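Local structure of PTS-dependent dihydroxyacetone kinase operon regulatory protein (4LRZ) at residues E21-L26 with I113-L118; G159-A164 with L179-E184; P14-S19 with L118-I123. The protein activates transcription of the dhaKLM operon from a sigma-70 promoter and represses its own expression; this chain is its probable sensor region. One frame throughout, in Å; residues are numbered along the deposited sequence.

Contact 1 of 3, residues E21-L26 with I113-L118; sequences ERCNKL and IGTCAL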
loop_
_atom_site.group_PDB
_atom_site.type_symbol
_atom_site.label_atom_id
_atom_site.label_comp_id
_atom_site.label_asym_id
_atom_site.label_seq_id
_atom_site.Cartn_x
_atom_site.Cartn_y
_atom_site.Cartn_z
ATOM N N GLU F 21 -0.658 35.631 -15.804
ATOM C CA GLU F 21 -0.914 35.895 -17.241
ATOM C C GLU F 21 -2.172 35.195 -17.759
ATOM O O GLU F 21 -2.838 35.742 -18.610
ATOM C CB GLU F 21 0.265 35.525 -18.178
ATOM C CG GLU F 21 1.613 36.267 -17.957
ATOM C CD GLU F 21 2.769 35.764 -18.899
ATOM O OE1 GLU F 21 2.683 34.609 -19.435
ATOM O OE2 GLU F 21 3.767 36.529 -19.101
ATOM N N ARG F 22 -2.488 33.990 -17.276
ATOM C CA ARG F 22 -3.726 33.303 -17.709
ATOM C C ARG F 22 -4.952 34.005 -17.133
ATOM O O ARG F 22 -5.957 34.216 -17.822
ATOM C CB ARG F 22 -3.723 31.829 -17.315
ATOM C CG ARG F 22 -2.568 31.010 -17.921
ATOM C CD ARG F 22 -2.761 29.488 -17.646
ATOM N NE ARG F 22 -2.664 29.121 -16.226
ATOM C CZ ARG F 22 -1.520 28.799 -15.611
ATOM N NH1 ARG F 22 -0.363 28.798 -16.284
ATOM N NH2 ARG F 22 -1.530 28.479 -14.318
ATOM N N CYS F 23 -4.841 34.391 -15.868
ATOM C CA CYS F 23 -5.926 35.070 -15.147
ATOM C C CYS F 23 -6.225 36.483 -15.671
ATOM O O CYS F 23 -7.358 36.952 -15.583
ATOM C CB CYS F 23 -5.608 35.132 -13.647
ATOM S SG CYS F 23 -5.677 33.541 -12.718
ATOM N N ASN F 24 -5.190 37.138 -16.205
ATOM C CA ASN F 24 -5.263 38.485 -16.773
ATOM C C ASN F 24 -6.245 38.625 -17.943
ATOM O O ASN F 24 -6.850 39.668 -18.108
ATOM C CB ASN F 24 -3.869 38.929 -17.242
ATOM C CG ASN F 24 -3.130 39.701 -16.189
ATOM O OD1 ASN F 24 -3.746 40.335 -15.331
ATOM N ND2 ASN F 24 -1.799 39.656 -16.237
ATOM N N LYS F 25 -6.361 37.562 -18.744
ATOM C CA LYS F 25 -7.232 37.525 -19.905
ATOM C C LYS F 25 -8.686 37.833 -19.544
ATOM O O LYS F 25 -9.305 38.692 -20.180
ATOM C CB LYS F 25 -7.148 36.163 -20.595
ATOM C CG LYS F 25 -5.773 35.822 -21.214
ATOM C CD LYS F 25 -5.739 34.352 -21.765
ATOM C CE LYS F 25 -4.307 33.755 -21.900
ATOM N NZ LYS F 25 -4.107 32.380 -21.217
ATOM N N LEU F 26 -9.205 37.188 -18.501
ATOM C CA LEU F 26 -10.653 37.050 -18.276
ATOM C C LEU F 26 -11.190 37.484 -16.928
ATOM O O LEU F 26 -12.318 37.149 -16.577
ATOM C CB LEU F 26 -11.025 35.575 -18.335
ATOM C CG LEU F 26 -10.901 34.807 -19.631
ATOM C CD1 LEU F 26 -10.787 33.321 -19.234
ATOM C CD2 LEU F 26 -12.089 35.115 -20.561
ATOM N N ILE F 113 -11.321 31.473 -9.231
ATOM C CA ILE F 113 -10.868 32.200 -8.049
ATOM C C ILE F 113 -9.474 32.788 -8.240
ATOM O O ILE F 113 -8.925 33.377 -7.316
ATOM C CB ILE F 113 -10.976 31.350 -6.703
ATOM C CG1 ILE F 113 -9.982 30.156 -6.695
ATOM C CG2 ILE F 113 -12.454 30.957 -6.402
ATOM C CD1 ILE F 113 -9.841 29.493 -5.368
ATOM N N GLY F 114 -8.899 32.589 -9.425
ATOM C CA GLY F 114 -7.561 33.078 -9.670
ATOM C C GLY F 114 -6.468 32.185 -9.081
ATOM O O GLY F 114 -6.749 31.164 -8.477
ATOM N N THR F 115 -5.231 32.597 -9.301
ATOM C CA THR F 115 -4.057 31.927 -8.827
ATOM C C THR F 115 -4.171 31.666 -7.342
ATOM O O THR F 115 -4.334 32.624 -6.541
ATOM C CB THR F 115 -2.826 32.826 -9.017
ATOM O OG1 THR F 115 -2.842 33.378 -10.333
ATOM C CG2 THR F 115 -1.519 32.043 -8.770
ATOM N N CYS F 116 -4.041 30.374 -7.011
ATOM C CA CYS F 116 -4.229 29.823 -5.684
ATOM C C CYS F 116 -3.770 28.374 -5.676
ATOM O O CYS F 116 -4.065 27.614 -6.598
ATOM C CB CYS F 116 -5.717 29.888 -5.276
ATOM S SG CYS F 116 -5.988 29.485 -3.547
ATOM N N ALA F 117 -3.074 27.979 -4.616
ATOM C CA ALA F 117 -2.627 26.608 -4.449
ATOM C C ALA F 117 -3.757 25.577 -4.727
ATOM O O ALA F 117 -3.526 24.509 -5.318
ATOM C CB ALA F 117 -2.041 26.439 -3.038
ATOM N N LEU F 118 -4.976 25.909 -4.301
ATOM C CA LEU F 118 -6.133 25.025 -4.471
ATOM C C LEU F 118 -6.213 24.487 -5.899
ATOM O O LEU F 118 -6.608 23.309 -6.106
ATOM C CB LEU F 118 -7.433 25.771 -4.154
ATOM C CG LEU F 118 -7.680 26.194 -2.733
ATOM C CD1 LEU F 118 -9.049 26.782 -2.546
ATOM C CD2 LEU F 118 -7.517 24.943 -1.806
#
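Cys23 lays its sulfur over the backbone at the Gly114-Thr115 peptide, and that one side chain carries the whole contact. Its SG lies 3.6 Å from the CA of Gly114 and equally near the amide N of Thr115, so it rests on main chain more than on side chain. The torsion explains the approach: with SG beside its own backbone N and anti to the carbonyl carbon (chi1 -70°), the thiol projects from the helix 14-26 straight at the turn. A small, polarisable sulfur suits such a close approach of helix and loop, where the CA atoms of Cys23 and Gly114 come within 6.1 Å.

Gly114 owes its place to its backbone. Directly after the helix 110-113 the chain turns to a phi of 79° and a psi near 180°, where a side chain would collide with the carbonyl O of the residue before; the sulfur lies against its CA. Thr115 adds its hydroxyl: OG1 is 3.7 Å from Cys23 SG, a van der Waals approach, while its polar needs are met by a hydrogen bond with Ser19, one helical turn before Cys23. Phe136 from a loop also packs against Cys23, and a salt bridge from Arg22 to Glu110 ties the same helix to the segment before the turn.

Two residues beyond Gly114, Cys116 takes the N-cap position of the helix 117-124. The arrangement is thus a glycine-ended helix 110-113 followed by a short turn, and the helix 14-26 packs against this turn where it leads into the helix 117-124 of the GAF fold.

Contact 2 of 3, residues G159-A164 with L179-E184; sequences GTIALA and LAIARE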
loop_
_atom_site.group_PDB
_atom_site.type_symbol
_atom_site.label_atom_id
_atom_site.label_comp_id
_atom_site.label_asym_id
_atom_site.label_seq_id
_atom_site.Cartn_x
_atom_site.Cartn_y
_atom_site.Cartn_z
ATOM N N GLY F 159 -7.470 14.041 -7.129
ATOM C CA GLY F 159 -7.865 15.032 -6.139
ATOM C C GLY F 159 -6.715 15.831 -5.609
ATOM O O GLY F 159 -5.574 15.715 -6.136
ATOM N N THR F 160 -6.992 16.619 -4.557
ATOM C CA THR F 160 -6.010 17.564 -3.992
ATOM C C THR F 160 -6.253 17.682 -2.495
ATOM O O THR F 160 -7.400 17.709 -2.053
ATOM C CB THR F 160 -6.168 19.000 -4.600
ATOM O OG1 THR F 160 -5.815 18.969 -5.984
ATOM C CG2 THR F 160 -5.254 20.004 -3.876
ATOM N N ILE F 161 -5.174 17.779 -1.713
ATOM C CA ILE F 161 -5.293 17.973 -0.264
ATOM C C ILE F 161 -4.812 19.370 -0.017
ATOM O O ILE F 161 -3.720 19.731 -0.437
ATOM C CB ILE F 161 -4.395 16.993 0.578
ATOM C CG1 ILE F 161 -4.748 15.526 0.291
ATOM C CG2 ILE F 161 -4.520 17.251 2.121
ATOM C CD1 ILE F 161 -6.156 15.080 0.759
ATOM N N ALA F 162 -5.601 20.146 0.696
ATOM C CA ALA F 162 -5.198 21.494 1.008
ATOM C C ALA F 162 -5.436 21.870 2.477
ATOM O O ALA F 162 -6.313 21.297 3.163
ATOM C CB ALA F 162 -5.946 22.506 0.076
ATOM N N LEU F 163 -4.665 22.871 2.891
ATOM C CA LEU F 163 -4.693 23.468 4.191
ATOM C C LEU F 163 -4.774 24.993 4.006
ATOM O O LEU F 163 -3.917 25.588 3.358
ATOM C CB LEU F 163 -3.414 23.101 4.931
ATOM C CG LEU F 163 -3.140 23.622 6.347
ATOM C CD1 LEU F 163 -2.300 22.587 7.119
ATOM C CD2 LEU F 163 -2.481 24.988 6.364
ATOM N N ALA F 164 -5.806 25.609 4.601
ATOM C CA ALA F 164 -6.063 27.047 4.520
ATOM C C ALA F 164 -5.879 27.655 5.904
ATOM O O ALA F 164 -6.336 27.075 6.891
ATOM C CB ALA F 164 -7.479 27.303 4.036
ATOM N N LEU F 179 1.578 17.426 1.490
ATOM C CA LEU F 179 2.278 16.456 0.674
ATOM C C LEU F 179 2.280 15.020 1.242
ATOM O O LEU F 179 1.951 14.025 0.569
ATOM C CB LEU F 179 3.704 16.952 0.414
ATOM C CG LEU F 179 4.748 16.060 -0.247
ATOM C CD1 LEU F 179 4.540 15.975 -1.722
ATOM C CD2 LEU F 179 6.087 16.610 0.028
ATOM N N ALA F 180 2.619 14.906 2.499
ATOM C CA ALA F 180 2.690 13.600 3.122
ATOM C C ALA F 180 1.307 12.945 3.199
ATOM O O ALA F 180 1.193 11.720 3.029
ATOM C CB ALA F 180 3.302 13.756 4.503
ATOM N N ILE F 181 0.269 13.744 3.482
ATOM C CA ILE F 181 -1.114 13.243 3.511
ATOM C C ILE F 181 -1.589 12.873 2.103
ATOM O O ILE F 181 -2.151 11.809 1.919
ATOM C CB ILE F 181 -2.076 14.202 4.170
ATOM C CG1 ILE F 181 -1.776 14.287 5.660
ATOM C CG2 ILE F 181 -3.506 13.777 3.980
ATOM C CD1 ILE F 181 -2.456 15.478 6.308
ATOM N N ALA F 182 -1.294 13.694 1.101
ATOM C CA ALA F 182 -1.646 13.284 -0.298
ATOM C C ALA F 182 -0.964 12.013 -0.672
ATOM O O ALA F 182 -1.578 11.120 -1.245
ATOM C CB ALA F 182 -1.364 14.394 -1.400
ATOM N N ARG F 183 0.314 11.904 -0.371
ATOM C CA ARG F 183 0.980 10.623 -0.658
ATOM C C ARG F 183 0.475 9.399 0.103
ATOM O O ARG F 183 0.451 8.282 -0.438
ATOM C CB ARG F 183 2.481 10.757 -0.617
ATOM C CG ARG F 183 2.963 10.912 -2.072
ATOM C CD ARG F 183 3.904 12.088 -2.293
ATOM N NE ARG F 183 5.212 11.847 -1.689
ATOM C CZ ARG F 183 6.358 12.378 -2.126
ATOM N NH1 ARG F 183 6.391 13.191 -3.193
ATOM N NH2 ARG F 183 7.474 12.094 -1.482
ATOM N N GLU F 184 0.021 9.617 1.333
ATOM C CA GLU F 184 -0.531 8.550 2.136
ATOM C C GLU F 184 -1.857 8.079 1.551
ATOM O O GLU F 184 -2.034 6.892 1.365
ATOM C CB GLU F 184 -0.671 9.007 3.594
ATOM C CG GLU F 184 -1.827 8.371 4.357
ATOM C CD GLU F 184 -1.765 8.609 5.884
ATOM O OE1 GLU F 184 -1.926 7.597 6.606
ATOM O OE2 GLU F 184 -1.579 9.773 6.360
#
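Ile161 points from the strand 157-166 at the helix 174-211, and its two branches divide the work of an entirely apolar contact. CG1 sits against Ala182, 3.9 Å from both its CA and its CB, while CG2 meets the CG2 of Ile181 at 4.1 Å. The two isoleucines cross at about a right angle, methyl against methyl. With CG1 of Ile161 beside its backbone N (chi1 -59°) and CG2 anti to that N, the branches spread over two successive helix residues. The small Ala182 lets the strand come near, to 5.9 Å between the CA atoms of Ile161 and Ala182, and β-branched isoleucine is at home in an extended strand. Leu61 of the helix 51-66 packs on both isoleucines.

Hydrogen bonding is left to the backbone: Ile161 pairs with Thr148, and its neighbours with the strands 74-79 and 143-151, which flank it in the sheet.

Charge appears on the far side of the helix, where Arg183 forms a salt bridge with Asp63 of the second subunit. Ile181 also packs on Ala180 of that subunit. A helix laid on one face of an antiparallel sheet of strand order 2-1-5-4-3 is the GAF pattern; here it also meets the second subunit.

Contact 3 of 3, residues P14-S19 with L118-I123; sequences PLIATS and LSLAAI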
loop_
_atom_site.group_PDB
_atom_site.type_symbol
_atom_site.label_atom_id
_atom_site.label_comp_id
_atom_site.label_asym_id
_atom_site.label_seq_id
_atom_site.Cartn_x
_atom_site.Cartn_y
_atom_site.Cartn_z
ATOM N N PRO F 14 8.054 31.978 -11.302
ATOM C CA PRO F 14 7.553 31.902 -12.679
ATOM C C PRO F 14 6.207 31.188 -12.728
ATOM O O PRO F 14 5.367 31.502 -13.585
ATOM C CB PRO F 14 8.643 31.092 -13.427
ATOM C CG PRO F 14 9.432 30.399 -12.369
ATOM C CD PRO F 14 9.390 31.353 -11.181
ATOM N N LEU F 15 6.009 30.248 -11.807
ATOM C CA LEU F 15 4.739 29.523 -11.693
ATOM C C LEU F 15 3.569 30.466 -11.410
ATOM O O LEU F 15 2.540 30.366 -12.058
ATOM C CB LEU F 15 4.817 28.422 -10.617
ATOM C CG LEU F 15 3.898 27.204 -10.806
ATOM C CD1 LEU F 15 4.098 26.521 -12.176
ATOM C CD2 LEU F 15 4.082 26.188 -9.680
ATOM N N ILE F 16 3.750 31.373 -10.457
ATOM C CA ILE F 16 2.748 32.367 -10.098
ATOM C C ILE F 16 2.506 33.367 -11.234
ATOM O O ILE F 16 1.369 33.594 -11.625
ATOM C CB ILE F 16 3.108 33.109 -8.769
ATOM C CG1 ILE F 16 2.511 32.372 -7.565
ATOM C CG2 ILE F 16 2.538 34.516 -8.738
ATOM C CD1 ILE F 16 3.198 31.108 -7.205
ATOM N N ALA F 17 3.595 33.938 -11.745
ATOM C CA ALA F 17 3.583 34.938 -12.791
ATOM C C ALA F 17 2.869 34.419 -14.036
ATOM O O ALA F 17 2.074 35.127 -14.631
ATOM C CB ALA F 17 5.038 35.362 -13.135
ATOM N N THR F 18 3.159 33.177 -14.408
ATOM C CA THR F 18 2.532 32.519 -15.543
ATOM C C THR F 18 1.034 32.364 -15.311
ATOM O O THR F 18 0.230 32.625 -16.215
ATOM C CB THR F 18 3.167 31.140 -15.754
ATOM O OG1 THR F 18 4.559 31.334 -16.035
ATOM C CG2 THR F 18 2.521 30.400 -16.908
ATOM N N SER F 19 0.682 31.964 -14.082
ATOM C CA SER F 19 -0.702 31.861 -13.656
ATOM C C SER F 19 -1.431 33.206 -13.737
ATOM O O SER F 19 -2.574 33.281 -14.200
ATOM C CB SER F 19 -0.793 31.294 -12.244
ATOM O OG SER F 19 -2.126 31.395 -11.754
ATOM N N LEU F 118 -4.976 25.909 -4.301
ATOM C CA LEU F 118 -6.133 25.025 -4.471
ATOM C C LEU F 118 -6.213 24.487 -5.899
ATOM O O LEU F 118 -6.608 23.309 -6.106
ATOM C CB LEU F 118 -7.433 25.771 -4.154
ATOM C CG LEU F 118 -7.680 26.194 -2.733
ATOM C CD1 LEU F 118 -9.049 26.782 -2.546
ATOM C CD2 LEU F 118 -7.517 24.943 -1.806
ATOM N N SER F 119 -5.861 25.326 -6.890
ATOM C CA SER F 119 -5.777 24.825 -8.296
ATOM C C SER F 119 -4.370 24.617 -8.794
ATOM O O SER F 119 -4.119 23.721 -9.577
ATOM C CB SER F 119 -6.528 25.749 -9.293
ATOM O OG SER F 119 -5.982 27.068 -9.335
ATOM N N LEU F 120 -3.442 25.461 -8.381
ATOM C CA LEU F 120 -2.119 25.440 -8.989
ATOM C C LEU F 120 -1.404 24.117 -8.702
ATOM O O LEU F 120 -0.514 23.687 -9.456
ATOM C CB LEU F 120 -1.303 26.574 -8.429
ATOM C CG LEU F 120 -0.546 27.484 -9.355
ATOM C CD1 LEU F 120 0.590 28.116 -8.526
ATOM C CD2 LEU F 120 -0.063 26.820 -10.690
ATOM N N ALA F 121 -1.793 23.454 -7.618
ATOM C CA ALA F 121 -1.161 22.178 -7.303
ATOM C C ALA F 121 -1.412 21.154 -8.398
ATOM O O ALA F 121 -0.466 20.508 -8.853
ATOM C CB ALA F 121 -1.596 21.649 -5.928
ATOM N N ALA F 122 -2.668 21.011 -8.811
ATOM C CA ALA F 122 -3.026 20.091 -9.888
ATOM C C ALA F 122 -2.567 20.598 -11.245
ATOM O O ALA F 122 -2.239 19.806 -12.123
ATOM C CB ALA F 122 -4.538 19.879 -9.945
ATOM N N ILE F 123 -2.593 21.903 -11.440
ATOM C CA ILE F 123 -2.085 22.456 -12.686
ATOM C C ILE F 123 -0.590 22.143 -12.805
ATOM O O ILE F 123 -0.130 21.769 -13.884
ATOM C CB ILE F 123 -2.320 23.990 -12.794
ATOM C CG1 ILE F 123 -3.814 24.292 -13.033
ATOM C CG2 ILE F 123 -1.496 24.604 -13.949
ATOM C CD1 ILE F 123 -4.266 25.706 -12.537
#
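Leu120 reaches from the helix 117-124 to two successive residues of the helix 14-26, and around its forked end the packing is closest. Its CD2 lies 4.0 Å from the CG of Leu15, and its CD1 is 4.1 Å from that same CG and 4.2 Å from Leu15 CD2. The two leucines run past one another in opposite directions, so the methyls of Leu120 lie against the branch point of Leu15. The same CD1 of Leu120 also meets the CD1 of Ile16 at 4.2 Å, the two side chains crossing at about a right angle. Ile16 leaves its backbone pointing away from the partner helix, yet the bend in its longer branch (chi2 74°) brings the terminal methyl back to the contact. Flexible, branched aliphatic chains suit this place, because they can fill the space between helices while making no polar demand.

Leu15, for all its packing on Leu120, remains partly exposed, and the start of its helix, with exposed Pro14, is the solvent side. Proline suits the first turn of a helix, where its missing N-H costs no internal bond. Its carbonyl O takes two bonds from Thr18, 2.9 Å from the backbone N and 2.6 Å from OG1, arriving from opposite faces of the carbonyl plane; the hydroxyl bond, tilted 31° from that plane, ties the Thr18 side chain back to the first turn of its own helix. At the inner end Ser19 is directed toward the partner helix, and its OG is hydrogen-bonded to Glu110.

Behind the helix 117-124 stands the sheet: Ala121 packs on Ala147 of the strand 143-151 and Ala122 on Leu157 of the strand 157-166. The helix 117-124 is thus sandwiched between the N-terminal helix 14-26 and the GAF sheet.

Contacts 1 and 3 join the same two parts of the fold, helix 14-26 and the region around helix 117-124, with centres about 8 Å apart; contact 1 closes inside the loop that contact 3 completes. A hydroxyl pair joins the two. In contacts 1 and 2 all touching residues are buried, whereas contact 3 has one that is partly exposed. Their chemistry divides otherwise: contact 1 sets a sulfur on backbone at a tight turn, while contacts 2 and 3 are both aliphatic, one helix on sheet beside another subunit, the other helix on helix. Leu118, which lies in the segments of both contacts 1 and 3, packs on Ala162, so the helix 117-124 borders contact 2.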